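Local coordinates for protein putative NADH-flavin reductase (Streptococcus pneumoniae TIGR4, PDB 4R01) that probably binds NAD(P)H in a Rossmann-type fold and, as a putative NADH-flavin reductase, may pass its electrons to a flavin, at residues 2-7 and 24-29. Residues are numbered along the deposited sequence; the frame is centred on the assembly and turned at random.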
ATOM      1  N   MET A   2      17.527  20.787  32.668  1.00 61.63           N
ATOM      2  CA  MET A   2      17.906  21.651  31.555  1.00 61.85           C
ATOM      3  C   MET A   2      16.998  22.873  31.463  1.00 60.87           C
ATOM      4  O   MET A   2      15.860  22.848  31.930  1.00 60.61           O
ATOM      5  CB  MET A   2      17.867  20.877  30.232  1.00 58.91           C
ATOM      6  CG  MET A   2      18.805  19.681  30.171  1.00 61.30           C
ATOM      7  SD  MET A   2      18.588  18.700  28.670  1.00 69.30           S
ATOM      8  CE  MET A   2      19.142  19.856  27.420  1.00 52.91           C
ATOM      9  N   LYS A   3      17.507  23.940  30.858  1.00 61.63           N
ATOM     10  CA  LYS A   3      16.699  25.126  30.601  1.00 61.06           C
ATOM     11  C   LYS A   3      16.337  25.188  29.121  1.00 59.06           C
ATOM     12  O   LYS A   3      17.185  25.463  28.271  1.00 60.43           O
ATOM     13  CB  LYS A   3      17.434  26.395  31.038  1.00 67.15           C
ATOM     14  CG  LYS A   3      18.948  26.311  30.939  1.00 72.08           C
ATOM     15  CD  LYS A   3      19.612  27.485  31.644  1.00 77.86           C
ATOM     16  CE  LYS A   3      19.216  27.554  33.113  1.00 80.82           C
ATOM     17  NZ  LYS A   3      19.828  28.727  33.800  1.00 86.02           N
ATOM     18  N   LEU A   4      15.069  24.925  28.823  1.00 54.67           N
ATOM     19  CA  LEU A   4      14.615  24.794  27.445  1.00 50.15           C
ATOM     20  C   LEU A   4      13.661  25.906  27.033  1.00 51.45           C
ATOM     21  O   LEU A   4      12.842  26.368  27.827  1.00 52.92           O
ATOM     22  CB  LEU A   4      13.936  23.440  27.246  1.00 46.50           C
ATOM     23  CG  LEU A   4      14.732  22.234  27.746  1.00 47.43           C
ATOM     24  CD1 LEU A   4      13.939  20.948  27.562  1.00 45.43           C
ATOM     25  CD2 LEU A   4      16.075  22.155  27.042  1.00 46.58           C
ATOM     26  N   ALA A   5      13.778  26.331  25.780  1.00 50.16           N
ATOM     27  CA  ALA A   5      12.846  27.286  25.203  1.00 45.97           C
ATOM     28  C   ALA A   5      12.035  26.600  24.111  1.00 44.98           C
ATOM     29  O   ALA A   5      12.592  25.924  23.242  1.00 45.58           O
ATOM     30  CB  ALA A   5      13.584  28.492  24.648  1.00 44.55           C
ATOM     31  N   VAL A   6      10.717  26.763  24.165  1.00 40.26           N
ATOM     32  CA  VAL A   6       9.843  26.168  23.165  1.00 36.07           C
ATOM     33  C   VAL A   6       9.073  27.242  22.406  1.00 38.67           C
ATOM     34  O   VAL A   6       8.204  27.911  22.966  1.00 42.27           O
ATOM     35  CB  VAL A   6       8.849  25.177  23.797  1.00 37.23           C
ATOM     36  CG1 VAL A   6       7.926  24.606  22.734  1.00 36.84           C
ATOM     37  CG2 VAL A   6       9.593  24.063  24.515  1.00 37.48           C
ATOM     38  N   ILE A   7       9.407  27.403  21.130  1.00 39.02           N
ATOM     39  CA  ILE A   7       8.722  28.352  20.262  1.00 37.79           C
ATOM     40  C   ILE A   7       7.360  27.789  19.861  1.00 38.78           C
ATOM     41  O   ILE A   7       7.249  26.606  19.535  1.00 37.11           O
ATOM     42  CB  ILE A   7       9.559  28.675  19.002  1.00 37.72           C
ATOM     43  CG1 ILE A   7      10.613  29.739  19.312  1.00 41.63           C
ATOM     44  CG2 ILE A   7       8.673  29.180  17.875  1.00 39.30           C
ATOM     45  CD1 ILE A   7      11.766  29.261  20.161  1.00 42.51           C
ATOM     46  N   ARG A  24       9.405  16.181  33.463  1.00 65.65           N
ATOM     47  CA  ARG A  24      10.751  15.642  33.627  1.00 70.49           C
ATOM     48  C   ARG A  24      11.544  16.462  34.644  1.00 72.54           C
ATOM     49  O   ARG A  24      12.520  15.979  35.216  1.00 77.61           O
ATOM     50  CB  ARG A  24      11.489  15.609  32.287  1.00 71.70           C
ATOM     51  CG  ARG A  24      10.792  14.819  31.185  1.00 69.27           C
ATOM     52  CD  ARG A  24      10.960  13.319  31.349  1.00 71.67           C
ATOM     53  NE  ARG A  24      10.372  12.586  30.230  1.00 69.81           N
ATOM     54  CZ  ARG A  24      11.041  12.206  29.144  1.00 68.97           C
ATOM     55  NH1 ARG A  24      12.332  12.482  29.023  1.00 71.80           N
ATOM     56  NH2 ARG A  24      10.418  11.546  28.177  1.00 66.13           N
ATOM     57  N   GLY A  25      11.123  17.706  34.858  1.00 69.14           N
ATOM     58  CA  GLY A  25      11.731  18.553  35.870  1.00 69.64           C
ATOM     59  C   GLY A  25      12.537  19.719  35.330  1.00 67.78           C
ATOM     60  O   GLY A  25      13.141  20.469  36.097  1.00 72.16           O
ATOM     61  N   HIS A  26      12.552  19.877  34.011  1.00 64.41           N
ATOM     62  CA  HIS A  26      13.290  20.968  33.381  1.00 65.69           C
ATOM     63  C   HIS A  26      12.556  22.293  33.552  1.00 64.84           C
ATOM     64  O   HIS A  26      11.334  22.315  33.691  1.00 63.53           O
ATOM     65  CB  HIS A  26      13.508  20.679  31.896  1.00 63.21           C
ATOM     66  CG  HIS A  26      14.084  19.325  31.622  1.00 66.04           C
ATOM     67  ND1 HIS A  26      15.440  19.081  31.614  1.00 69.52           N
ATOM     68  CD2 HIS A  26      13.488  18.143  31.341  1.00 63.73           C
ATOM     69  CE1 HIS A  26      15.654  17.806  31.346  1.00 68.95           C
ATOM     70  NE2 HIS A  26      14.486  17.214  31.177  1.00 66.05           N
ATOM     71  N   GLU A  27      13.297  23.399  33.546  1.00 65.93           N
ATOM     72  CA  GLU A  27      12.667  24.715  33.584  1.00 66.36           C
ATOM     73  C   GLU A  27      12.438  25.225  32.161  1.00 60.16           C
ATOM     74  O   GLU A  27      13.378  25.481  31.407  1.00 57.09           O
ATOM     75  CB  GLU A  27      13.494  25.708  34.418  1.00 73.54           C
ATOM     76  CG  GLU A  27      14.919  25.980  33.949  1.00 77.79           C
ATOM     77  CD  GLU A  27      15.632  26.999  34.830  1.00 84.47           C
ATOM     78  OE1 GLU A  27      15.141  28.144  34.939  1.00 83.86           O
ATOM     79  OE2 GLU A  27      16.684  26.659  35.412  1.00 88.93           O
ATOM     80  N   VAL A  28      11.166  25.353  31.799  1.00 57.52           N
ATOM     81  CA  VAL A  28      10.787  25.627  30.421  1.00 52.71           C
ATOM     82  C   VAL A  28      10.276  27.051  30.231  1.00 52.99           C
ATOM     83  O   VAL A  28       9.379  27.506  30.942  1.00 51.18           O
ATOM     84  CB  VAL A  28       9.704  24.636  29.939  1.00 49.82           C
ATOM     85  CG1 VAL A  28       9.403  24.845  28.462  1.00 45.30           C
ATOM     86  CG2 VAL A  28      10.145  23.204  30.197  1.00 53.08           C
ATOM     87  N   THR A  29      10.862  27.748  29.263  1.00 52.18           N
ATOM     88  CA  THR A  29      10.385  29.060  28.859  1.00 48.26           C
ATOM     89  C   THR A  29       9.529  28.929  27.611  1.00 45.16           C
ATOM     90  O   THR A  29       9.965  28.362  26.609  1.00 45.08           O
ATOM     91  CB  THR A  29      11.548  30.032  28.578  1.00 50.66           C
ATOM     92  OG1 THR A  29      12.264  30.292  29.791  1.00 56.22           O
ATOM     93  CG2 THR A  29      11.024  31.343  28.014  1.00 48.45           C
TER
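Strands 3-7 and 27-29 run parallel, their axes 4.7 Å apart at closest and turned by 30°, with K3 beside E27, L4 beside V28 and A5 beside T29. Four backbone bonds alternate across them: E27 N to M2 O, L4 N to E27 O, T29 N to L4 O and V6 N to T29 O. The pair from T29 N to L4 O, at 2.8 Å, is nearly straight, whereas E27 N reaches M2 O with an N-H...O angle of only 136°, where the strands begin. Just before it, ND1 of the H26 ring accepts a further hydrogen bond from M2 N at 2.9 Å, in the ring plane, while NE2 donates to E196 in helix 184-196; histidine suits the place because its ring can accept on one nitrogen and donate on the other. CG of H26 stands anti to its carbonyl carbon (chi1 -51°), which brings the ring alongside M2, whose CB lies 3.3 Å from ND1 and whose sulfur approaches the ring obliquely. On the face carrying A5 and T29, K3 and E27 lie side by side, the bent K3 chain bringing CE to 3.5 Å from E27 OE2; K3 NZ stays 4.1 Å from OE2, beyond a salt bridge, a loose attraction that fits two exposed polar chains. On the other face, branched V28 and V6 meet through CG1 and CG2, 4.0 Å apart. G25, the first residue to leave helical angles, has positive phi in a Schellman motif; a CB there would jam against R24 O, which calls for glycine. The two strands and helix 12-24 thus form the first beta-alpha-beta unit of the Rossmann fold: V6 packs on V18, V28 on A21 and V22, and strand 61-64 continues the sheet beyond strand 3-7.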